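Local coordinates for protein lombricine kinase (Urechis caupo, PDB 3JPZ) that catalyses the reversible transfer of a phosphoryl group between ATP and the guanidino compound lombricine, as a member of the phosphagen kinase family, at residues P293-E296 against D297-A301; Q31-F34 against G35-T38; P131-R135 against G136-E140; A78-N81 against E82-G86. All coordinates share one frame; numbering follows the deposited sequence.

How the interactions relate
The four contacts are local ones, each at or near the end of a helix. Interactions 2 and 4 belong to the small N-terminal part of the chain, with centres about 21 Å apart. Interaction 3 opens helix 135-149 and carries contacts to the second subunit; its nearest atoms lie about 7 Å from those of interaction 2. Interaction 1 is on the other side of the chain's centre from interaction 3, about 43 Å away between centres. Interactions 1 and 4 are the two nearer the nucleotide site; their nearest atoms are about 8 Å apart. The side chains of Glu296 and Lys83 are about 10 and 11 Å from that of Glu312, which binds ADP.

Interaction 1 (P293-E296 against D297-A301); sequences PKFE and DIVVA
The backbone of Lys294, at the N-cap of helix 295-301, accepts from the first turn: Ile298 N bonds Lys294 O at 2.9 Å. Val299 N to Phe295 O and Val300 N to Glu296 O, both 3.1 Å, continue the i to i+4 pattern. The second is nearly straight, at 171°. Ile298 N also makes a weak bond to Phe295 O.

On the buried side, Phe295 CE1 meets Val299 CG2 at 4.0 Å. The two side chains lie side by side and point the same way, one turn apart. Phe295 CG is anti to its backbone N (chi1 175°), while the touching Val299 methyl lies beside its own N. Phe295 also packs edge-to-face on Tyr321, and Val299 rests on strand 304-307. Ile298 folds back over the N-cap, with CD1 only 3.0 Å from Lys294 O, a tight fit. It also reaches helix 333-355.

On the exposed side, Asp297 turns its carboxylate back along the chain. Its OD1 lies 3.2 Å from Lys294 CA. Lys294 NZ stays 5.8 Å from Asp297 OD2, too far for a salt bridge, though the opposite charges may attract weakly. The negative charge of Asp297 near the N-terminal end would probably interact favourably with the helix dipole. Glu296 turns elsewhere and forms a salt bridge with Lys306.

This is a short amphipathic helix of about two turns, with Lys294 at its N-cap. It lies against the edge strand 304-307 of the antiparallel sheet in the catalytic domain. The side chain of Glu296 is about 9 Å from that of Arg307, which binds ADP.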
loop_
_atom_site.group_PDB
_atom_site.type_symbol
_atom_site.label_atom_id
_atom_site.label_comp_id
_atom_site.label_asym_id
_atom_site.label_seq_id
_atom_site.Cartn_x
_atom_site.Cartn_y
_atom_site.Cartn_z
ATOM N N PRO A 293 -21.258 35.734 -10.047
ATOM C CA PRO A 293 -20.363 35.328 -11.139
ATOM C C PRO A 293 -18.876 35.412 -10.790
ATOM O O PRO A 293 -18.092 34.668 -11.370
ATOM C CB PRO A 293 -20.692 36.324 -12.253
ATOM C CG PRO A 293 -22.076 36.774 -11.967
ATOM C CD PRO A 293 -22.232 36.752 -10.479
ATOM N N LYS A 294 -18.500 36.288 -9.860
ATOM C CA LYS A 294 -17.095 36.485 -9.523
ATOM C C LYS A 294 -16.740 35.813 -8.199
ATOM O O LYS A 294 -15.721 36.114 -7.585
ATOM C CB LYS A 294 -16.772 37.979 -9.452
ATOM C CG LYS A 294 -17.115 38.749 -10.734
ATOM C CD LYS A 294 -15.981 39.687 -11.145
ATOM C CE LYS A 294 -16.490 40.964 -11.811
ATOM N NZ LYS A 294 -17.009 40.747 -13.192
ATOM N N PHE A 295 -17.581 34.883 -7.776
ATOM C CA PHE A 295 -17.422 34.233 -6.481
ATOM C C PHE A 295 -16.066 33.544 -6.395
ATOM O O PHE A 295 -15.307 33.757 -5.452
ATOM C CB PHE A 295 -18.570 33.238 -6.271
ATOM C CG PHE A 295 -18.461 32.416 -5.013
ATOM C CD1 PHE A 295 -18.148 33.003 -3.796
ATOM C CD2 PHE A 295 -18.717 31.053 -5.049
ATOM C CE1 PHE A 295 -18.067 32.247 -2.650
ATOM C CE2 PHE A 295 -18.644 30.287 -3.896
ATOM C CZ PHE A 295 -18.324 30.880 -2.698
ATOM N N GLU A 296 -15.765 32.728 -7.401
ATOM C CA GLU A 296 -14.525 31.962 -7.444
ATOM C C GLU A 296 -13.328 32.889 -7.522
ATOM O O GLU A 296 -12.301 32.676 -6.875
ATOM C CB GLU A 296 -14.519 31.060 -8.672
ATOM C CG GLU A 296 -13.859 29.745 -8.432
ATOM C CD GLU A 296 -14.579 28.964 -7.373
ATOM O OE1 GLU A 296 -15.813 28.808 -7.492
ATOM O OE2 GLU A 296 -13.913 28.535 -6.411
ATOM N N ASP A 297 -13.472 33.911 -8.349
ATOM C CA ASP A 297 -12.446 34.924 -8.505
ATOM C C ASP A 297 -12.104 35.492 -7.132
ATOM O O ASP A 297 -10.940 35.653 -6.790
ATOM C CB ASP A 297 -12.930 36.075 -9.401
ATOM C CG ASP A 297 -13.805 35.614 -10.570
ATOM O OD1 ASP A 297 -14.644 34.697 -10.412
ATOM O OD2 ASP A 297 -13.671 36.209 -11.660
ATOM N N ILE A 298 -13.141 35.788 -6.355
ATOM C CA ILE A 298 -13.004 36.498 -5.092
ATOM C C ILE A 298 -12.231 35.668 -4.078
ATOM O O ILE A 298 -11.323 36.157 -3.406
ATOM C CB ILE A 298 -14.391 36.853 -4.529
ATOM C CG1 ILE A 298 -14.999 37.998 -5.350
ATOM C CG2 ILE A 298 -14.293 37.228 -3.060
ATOM C CD1 ILE A 298 -16.510 38.027 -5.364
ATOM N N VAL A 299 -12.603 34.404 -3.975
ATOM C CA VAL A 299 -11.956 33.504 -3.042
ATOM C C VAL A 299 -10.474 33.324 -3.373
ATOM O O VAL A 299 -9.631 33.350 -2.479
ATOM C CB VAL A 299 -12.644 32.145 -3.040
ATOM C CG1 VAL A 299 -11.809 31.130 -2.288
ATOM C CG2 VAL A 299 -14.026 32.271 -2.418
ATOM N N VAL A 300 -10.161 33.137 -4.652
ATOM C CA VAL A 300 -8.768 33.005 -5.072
ATOM C C VAL A 300 -8.032 34.301 -4.769
ATOM O O VAL A 300 -6.958 34.298 -4.178
ATOM C CB VAL A 300 -8.640 32.680 -6.576
ATOM C CG1 VAL A 300 -7.207 32.919 -7.060
ATOM C CG2 VAL A 300 -9.048 31.256 -6.845
ATOM N N ALA A 301 -8.628 35.413 -5.170
ATOM C CA ALA A 301 -8.027 36.716 -4.951
ATOM C C ALA A 301 -7.737 36.936 -3.467
ATOM O O ALA A 301 -6.803 37.645 -3.115
ATOM C CB ALA A 301 -8.939 37.812 -5.482
#

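Interaction 2 (Q31-F34 against G35-T38); sequences QRLF and GKKT
Gly35 follows Phe34 directly, at the point where the chain leaves helix 27-33. Its N lies 3.6 Å from Phe34 CG, held at an oblique angle to the ring. The positive phi of Gly35, 95°, suits the third position of a type II turn from Leu33 to Lys36. The Phe34 ring itself leans toward helix 7-10 and meets the ring of Tyr30.

Lys36 comes next and closes the turn. Its N bonds Leu33 O at 3.1 Å. The donor stands 47° out of the carbonyl plane, so it approaches from above and not on a lone pair. Water 1 donates to Leu33 O at 2.7 Å and to Lys36 O at 2.6 Å. Leu33 O thus takes two bonds, and the water ties the two ends of the turn together.

The Lys36 side chain runs back over the helix end. CG is anti to its own carbonyl carbon (chi1 -52°), which brings it 3.3 Å from Leu33 O and 3.5 Å from Arg32 O. Further out, CD touches Leu33 CD2 at 4.0 Å, and the two side chains cross obliquely. The chain bends at chi3, and NZ is bonded to Val71 O. Beyond Lys36, Thr38 OG1 takes part in hydrogen bonds with Asp65, His40 and Val42.

The chemistry is mixed. The methylenes of Lys36 shield the last carbonyls of the helix. Its positive charge would probably also suit the negative end of the helix dipole.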
loop_
_atom_site.group_PDB
_atom_site.type_symbol
_atom_site.label_atom_id
_atom_site.label_comp_id
_atom_site.label_asym_id
_atom_site.label_seq_id
_atom_site.Cartn_x
_atom_site.Cartn_y
_atom_site.Cartn_z
ATOM N N GLN A 31 21.108 10.616 -9.653
ATOM C CA GLN A 31 22.392 9.948 -9.513
ATOM C C GLN A 31 23.135 10.488 -8.295
ATOM O O GLN A 31 23.746 9.734 -7.540
ATOM C CB GLN A 31 23.218 10.157 -10.784
ATOM C CG GLN A 31 24.398 9.215 -10.952
ATOM C CD GLN A 31 25.073 9.384 -12.302
ATOM O OE1 GLN A 31 25.245 10.503 -12.786
ATOM N NE2 GLN A 31 25.457 8.273 -12.918
ATOM N N ARG A 32 23.070 11.799 -8.106
ATOM C CA ARG A 32 23.711 12.440 -6.967
ATOM C C ARG A 32 23.146 11.923 -5.658
ATOM O O ARG A 32 23.882 11.702 -4.697
ATOM C CB ARG A 32 23.498 13.947 -7.022
ATOM C CG ARG A 32 24.382 14.671 -8.009
ATOM C CD ARG A 32 24.367 16.174 -7.756
ATOM N NE ARG A 32 23.125 16.786 -8.215
ATOM C CZ ARG A 32 22.869 17.116 -9.475
ATOM N NH1 ARG A 32 23.771 16.899 -10.418
ATOM N NH2 ARG A 32 21.708 17.671 -9.794
ATOM N N LEU A 33 21.831 11.736 -5.635
ATOM C CA LEU A 33 21.114 11.399 -4.413
ATOM C C LEU A 33 21.062 9.900 -4.190
ATOM O O LEU A 33 20.835 9.436 -3.072
ATOM C CB LEU A 33 19.697 11.979 -4.480
ATOM C CG LEU A 33 19.740 13.483 -4.719
ATOM C CD1 LEU A 33 18.359 14.056 -5.027
ATOM C CD2 LEU A 33 20.345 14.155 -3.506
ATOM N N PHE A 34 21.285 9.145 -5.258
ATOM C CA PHE A 34 21.276 7.688 -5.183
ATOM C C PHE A 34 22.484 7.236 -4.371
ATOM O O PHE A 34 23.602 7.662 -4.628
ATOM C CB PHE A 34 21.321 7.091 -6.590
ATOM C CG PHE A 34 20.921 5.647 -6.649
ATOM C CD1 PHE A 34 19.595 5.292 -6.795
ATOM C CD2 PHE A 34 21.869 4.645 -6.566
ATOM C CE1 PHE A 34 19.223 3.970 -6.848
ATOM C CE2 PHE A 34 21.499 3.320 -6.625
ATOM C CZ PHE A 34 20.176 2.984 -6.762
ATOM N N GLY A 35 22.255 6.393 -3.373
ATOM C CA GLY A 35 23.340 5.937 -2.521
ATOM C C GLY A 35 23.477 6.767 -1.258
ATOM O O GLY A 35 24.223 6.410 -0.346
ATOM N N LYS A 36 22.762 7.886 -1.206
ATOM C CA LYS A 36 22.700 8.679 0.013
ATOM C C LYS A 36 21.663 8.090 0.962
ATOM O O LYS A 36 20.681 7.472 0.541
ATOM C CB LYS A 36 22.354 10.137 -0.286
ATOM C CG LYS A 36 23.232 10.790 -1.332
ATOM C CD LYS A 36 23.133 12.305 -1.267
ATOM C CE LYS A 36 23.883 12.848 -0.057
ATOM N NZ LYS A 36 23.600 14.285 0.193
ATOM N N LYS A 37 21.899 8.277 2.251
ATOM C CA LYS A 37 20.991 7.794 3.266
ATOM C C LYS A 37 21.062 8.711 4.471
ATOM O O LYS A 37 22.137 9.181 4.837
ATOM C CB LYS A 37 21.359 6.368 3.679
ATOM C CG LYS A 37 22.679 6.249 4.432
ATOM C CD LYS A 37 22.814 4.893 5.108
ATOM C CE LYS A 37 22.290 3.778 4.212
ATOM N NZ LYS A 37 22.578 2.425 4.754
ATOM N N THR A 38 19.913 8.969 5.082
ATOM C CA THR A 38 19.875 9.727 6.322
ATOM C C THR A 38 20.382 8.815 7.421
ATOM O O THR A 38 20.706 7.661 7.166
ATOM C CB THR A 38 18.450 10.158 6.683
ATOM O OG1 THR A 38 17.706 9.009 7.110
ATOM C CG2 THR A 38 17.760 10.813 5.485
HETATM O O HOH W 1 19.451 7.493 -1.791
#

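Interaction 3 (P131-R135 against G136-E140)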
loop_
_atom_site.group_PDB
_atom_site.type_symbol
_atom_site.label_atom_id
_atom_site.label_comp_id
_atom_site.label_asym_id
_atom_site.label_seq_id
_atom_site.Cartn_x
_atom_site.Cartn_y
_atom_site.Cartn_z
ATOM N N PRO A 131 6.076 7.523 7.070
ATOM C CA PRO A 131 6.524 6.694 5.948
ATOM C C PRO A 131 7.640 5.718 6.325
ATOM O O PRO A 131 7.695 4.635 5.741
ATOM C CB PRO A 131 7.027 7.725 4.921
ATOM C CG PRO A 131 6.326 9.001 5.291
ATOM C CD PRO A 131 6.246 8.957 6.797
ATOM N N SER A 132 8.487 6.085 7.288
ATOM C CA SER A 132 9.707 5.333 7.572
ATOM C C SER A 132 9.854 4.880 9.025
ATOM O O SER A 132 10.820 4.209 9.362
ATOM C CB SER A 132 10.926 6.176 7.207
ATOM O OG SER A 132 10.921 6.506 5.832
ATOM N N CYS A 133 8.909 5.243 9.881
ATOM C CA CYS A 133 9.023 4.931 11.299
ATOM C C CYS A 133 8.732 3.462 11.575
ATOM O O CYS A 133 7.843 2.864 10.972
ATOM C CB CYS A 133 8.057 5.787 12.113
ATOM S SG CYS A 133 6.314 5.414 11.774
ATOM N N THR A 134 9.479 2.885 12.508
ATOM C CA THR A 134 9.224 1.525 12.925
ATOM C C THR A 134 8.014 1.546 13.845
ATOM O O THR A 134 7.596 2.615 14.285
ATOM C CB THR A 134 10.420 0.960 13.709
ATOM O OG1 THR A 134 10.742 1.856 14.780
ATOM C CG2 THR A 134 11.628 0.799 12.808
ATOM N N ARG A 135 7.453 0.374 14.127
ATOM C CA ARG A 135 6.420 0.231 15.151
ATOM C C ARG A 135 6.885 0.772 16.506
ATOM O O ARG A 135 6.091 1.320 17.264
ATOM C CB ARG A 135 6.033 -1.237 15.316
ATOM C CG ARG A 135 4.958 -1.711 14.360
ATOM C CD ARG A 135 4.607 -3.149 14.658
ATOM N NE ARG A 135 5.784 -3.998 14.561
ATOM C CZ ARG A 135 6.205 -4.571 13.440
ATOM N NH1 ARG A 135 7.297 -5.330 13.452
ATOM N NH2 ARG A 135 5.532 -4.389 12.312
ATOM N N GLY A 136 8.167 0.604 16.808
ATOM C CA GLY A 136 8.712 1.055 18.077
ATOM C C GLY A 136 8.810 2.569 18.133
ATOM O O GLY A 136 8.450 3.194 19.132
ATOM N N GLU A 137 9.304 3.160 17.052
ATOM C CA GLU A 137 9.401 4.601 16.953
ATOM C C GLU A 137 8.019 5.210 17.120
ATOM O O GLU A 137 7.842 6.186 17.841
ATOM C CB GLU A 137 9.964 4.999 15.592
ATOM C CG GLU A 137 11.472 4.969 15.493
ATOM C CD GLU A 137 11.960 5.482 14.152
ATOM O OE1 GLU A 137 11.690 4.821 13.129
ATOM O OE2 GLU A 137 12.612 6.544 14.121
ATOM N N ARG A 138 7.041 4.609 16.455
ATOM C CA ARG A 138 5.692 5.151 16.396
ATOM C C ARG A 138 5.046 5.113 17.761
ATOM O O ARG A 138 4.310 6.025 18.138
ATOM C CB ARG A 138 4.848 4.339 15.412
ATOM C CG ARG A 138 3.592 5.043 14.935
ATOM C CD ARG A 138 2.720 4.110 14.108
ATOM N NE ARG A 138 3.289 3.855 12.787
ATOM C CZ ARG A 138 3.789 2.690 12.378
ATOM N NH1 ARG A 138 3.792 1.630 13.172
ATOM N NH2 ARG A 138 4.280 2.587 11.156
ATOM N N ARG A 139 5.308 4.037 18.492
ATOM C CA ARG A 139 4.806 3.899 19.846
ATOM C C ARG A 139 5.443 4.947 20.740
ATOM O O ARG A 139 4.820 5.399 21.685
ATOM C CB ARG A 139 5.103 2.502 20.398
ATOM C CG ARG A 139 4.173 1.422 19.879
ATOM C CD ARG A 139 4.860 0.075 19.921
ATOM N NE ARG A 139 4.045 -0.983 19.335
ATOM C CZ ARG A 139 4.415 -2.257 19.285
ATOM N NH1 ARG A 139 5.590 -2.631 19.789
ATOM N NH2 ARG A 139 3.607 -3.154 18.734
ATOM N N GLU A 140 6.688 5.312 20.440
ATOM C CA GLU A 140 7.399 6.350 21.180
ATOM C C GLU A 140 6.810 7.729 20.891
ATOM O O GLU A 140 6.709 8.557 21.784
ATOM C CB GLU A 140 8.892 6.328 20.846
ATOM C CG GLU A 140 9.707 7.441 21.503
ATOM C CD GLU A 140 9.736 7.344 23.018
ATOM O OE1 GLU A 140 9.191 6.364 23.561
ATOM O OE2 GLU A 140 10.301 8.250 23.667
HETATM O O HOH W 2 3.618 1.356 16.102
#
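Thr134 and Glu137 grip each other through two reciprocal bonds, a capping box at the start of helix 135-149. Glu137 N donates to Thr134 OG1 at 3.0 Å. Thr134 N donates to Glu137 OE1, also at 3.0 Å, meeting it on the anti side of the carboxylate and 18° out of its plane. Thr134 OG1 sits between its own backbone N and carbonyl carbon (chi1 53°), which turns it toward the N-H of Glu137 in the first turn. The two side chains cross at about a right angle. Glu137 OE2 is bonded to Cys128 N, so the carboxylate is held at both oxygens.

Helical bonds follow from Arg138 N to Thr134 O, 3.0 Å, and from Arg139 N to Arg135 O, 3.1 Å. Water 2 donates to Arg135 O at 2.7 Å and accepts from Arg138 NH1 at 2.9 Å.

The arginines pack around these bonds. Thr134 O lies over one face of the Arg138 guanidinium, offset toward the rim, and Arg135 CG is at its edge, in plane. Cys133 SG approaches Arg138 NH2 obliquely at 3.5 Å. Arg139 runs alongside Arg135, with Arg135 CB over one face of its guanidinium.

The charged ends have acids to meet. Arg135 and Arg138 both form salt bridges with Asp197. Arg139 forms one with Asp200 and also bonds Phe11 O of the second subunit. Arg135 also pairs with Asp45 of the second subunit, whose Asn5 is hydrogen-bonded to Thr134. The capped helix start is therefore also part of the dimer interface. The gathered positive charge is probably balanced by these carboxylates.

Interaction 4 (A78-N81 against E82-G86)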
loop_
_atom_site.group_PDB
_atom_site.type_symbol
_atom_site.label_atom_id
_atom_site.label_comp_id
_atom_site.label_asym_id
_atom_site.label_seq_id
_atom_site.Cartn_x
_atom_site.Cartn_y
_atom_site.Cartn_z
ATOM N N ALA A 78 13.693 21.974 -4.598
ATOM C CA ALA A 78 13.098 22.246 -5.898
ATOM C C ALA A 78 11.586 22.059 -5.835
ATOM O O ALA A 78 10.820 22.840 -6.401
ATOM C CB ALA A 78 13.701 21.348 -6.956
ATOM N N VAL A 79 11.160 21.013 -5.140
ATOM C CA VAL A 79 9.750 20.694 -5.057
ATOM C C VAL A 79 9.027 21.763 -4.237
ATOM O O VAL A 79 7.996 22.277 -4.652
ATOM C CB VAL A 79 9.527 19.281 -4.463
ATOM C CG1 VAL A 79 8.141 19.142 -3.914
ATOM C CG2 VAL A 79 9.791 18.216 -5.520
ATOM N N ILE A 80 9.590 22.097 -3.080
ATOM C CA ILE A 80 9.063 23.146 -2.219
ATOM C C ILE A 80 8.864 24.454 -2.977
ATOM O O ILE A 80 7.886 25.172 -2.756
ATOM C CB ILE A 80 10.023 23.425 -1.037
ATOM C CG1 ILE A 80 10.041 22.244 -0.068
ATOM C CG2 ILE A 80 9.616 24.686 -0.301
ATOM C CD1 ILE A 80 11.186 22.297 0.946
ATOM N N ASN A 81 9.805 24.776 -3.853
ATOM C CA ASN A 81 9.773 26.051 -4.572
ATOM C C ASN A 81 8.640 26.105 -5.593
ATOM O O ASN A 81 8.139 27.181 -5.921
ATOM C CB ASN A 81 11.107 26.296 -5.268
ATOM C CG ASN A 81 11.141 27.613 -6.029
ATOM O OD1 ASN A 81 10.913 28.683 -5.466
ATOM N ND2 ASN A 81 11.443 27.537 -7.315
ATOM N N GLU A 82 8.242 24.950 -6.110
ATOM C CA GLU A 82 7.121 24.912 -7.037
ATOM C C GLU A 82 5.817 24.901 -6.264
ATOM O O GLU A 82 4.913 25.679 -6.541
ATOM C CB GLU A 82 7.185 23.683 -7.937
ATOM C CG GLU A 82 5.957 23.543 -8.833
ATOM C CD GLU A 82 6.187 22.607 -10.000
ATOM O OE1 GLU A 82 7.265 21.991 -10.063
ATOM O OE2 GLU A 82 5.293 22.492 -10.859
ATOM N N LYS A 83 5.730 24.009 -5.288
ATOM C CA LYS A 83 4.499 23.810 -4.535
ATOM C C LYS A 83 4.066 25.089 -3.834
ATOM O O LYS A 83 2.879 25.403 -3.763
ATOM C CB LYS A 83 4.688 22.699 -3.499
ATOM C CG LYS A 83 3.573 22.618 -2.477
ATOM C CD LYS A 83 2.269 22.179 -3.118
ATOM C CE LYS A 83 1.092 22.391 -2.180
ATOM N NZ LYS A 83 -0.191 22.397 -2.927
ATOM N N HIS A 84 5.040 25.829 -3.321
ATOM C CA HIS A 84 4.749 27.011 -2.531
ATOM C C HIS A 84 4.957 28.286 -3.329
ATOM O O HIS A 84 5.127 29.371 -2.762
ATOM C CB HIS A 84 5.582 26.985 -1.253
ATOM C CG HIS A 84 5.224 25.840 -0.362
ATOM N ND1 HIS A 84 4.122 25.860 0.464
ATOM C CD2 HIS A 84 5.782 24.616 -0.214
ATOM C CE1 HIS A 84 4.035 24.709 1.106
ATOM N NE2 HIS A 84 5.025 23.934 0.708
ATOM N N LYS A 85 4.922 28.129 -4.649
ATOM C CA LYS A 85 4.910 29.245 -5.584
ATOM C C LYS A 85 5.907 30.331 -5.215
ATOM O O LYS A 85 5.534 31.475 -4.950
ATOM C CB LYS A 85 3.502 29.832 -5.670
ATOM C CG LYS A 85 2.448 28.830 -6.124
ATOM C CD LYS A 85 1.146 29.530 -6.486
ATOM C CE LYS A 85 -0.024 28.559 -6.548
ATOM N NZ LYS A 85 -0.379 28.010 -5.212
ATOM N N GLY A 86 7.183 29.973 -5.219
ATOM C CA GLY A 86 8.231 30.921 -4.912
ATOM C C GLY A 86 8.680 30.811 -3.473
ATOM O O GLY A 86 8.214 31.542 -2.602
#
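Ile80 and His84 meet because of their first torsions. Ile80 CG2 is anti to its backbone N, and His84 CG is anti to its carbonyl carbon (chi1 -64°). This brings Ile80 CG2 to 3.8 Å from His84 CD2. The His84 ring also sets its edge, in plane, against Ile80 O, with CD2 at 3.3 Å. The same oxygen accepts from His84 N at 3.0 Å. Lys83 CG lies over one face of the ring.

Asn81 OD1 lies 3.5 Å from Gly86 CA and is bonded to Phe87 N. In the backbone, Gly86 N bonds Asn81 O at 3.0 Å, while Lys85 N bonds Glu82 O at 3.1 Å. Lys85 has positive phi (44°), and this pair of bonds is a Schellman motif that ends the helix. Before it, Lys83 N bonds Val79 O at 2.9 Å, nearly straight.

The end of helix 73-83 is held on several sides. Val79 packs on helix 20-24, and Glu82 bridges to Arg23 and bonds His24 there. His84 NE2 is bonded to Pro271 O in a loop well beyond this helix in the chain, and Ile80 rests on Leu274 nearby.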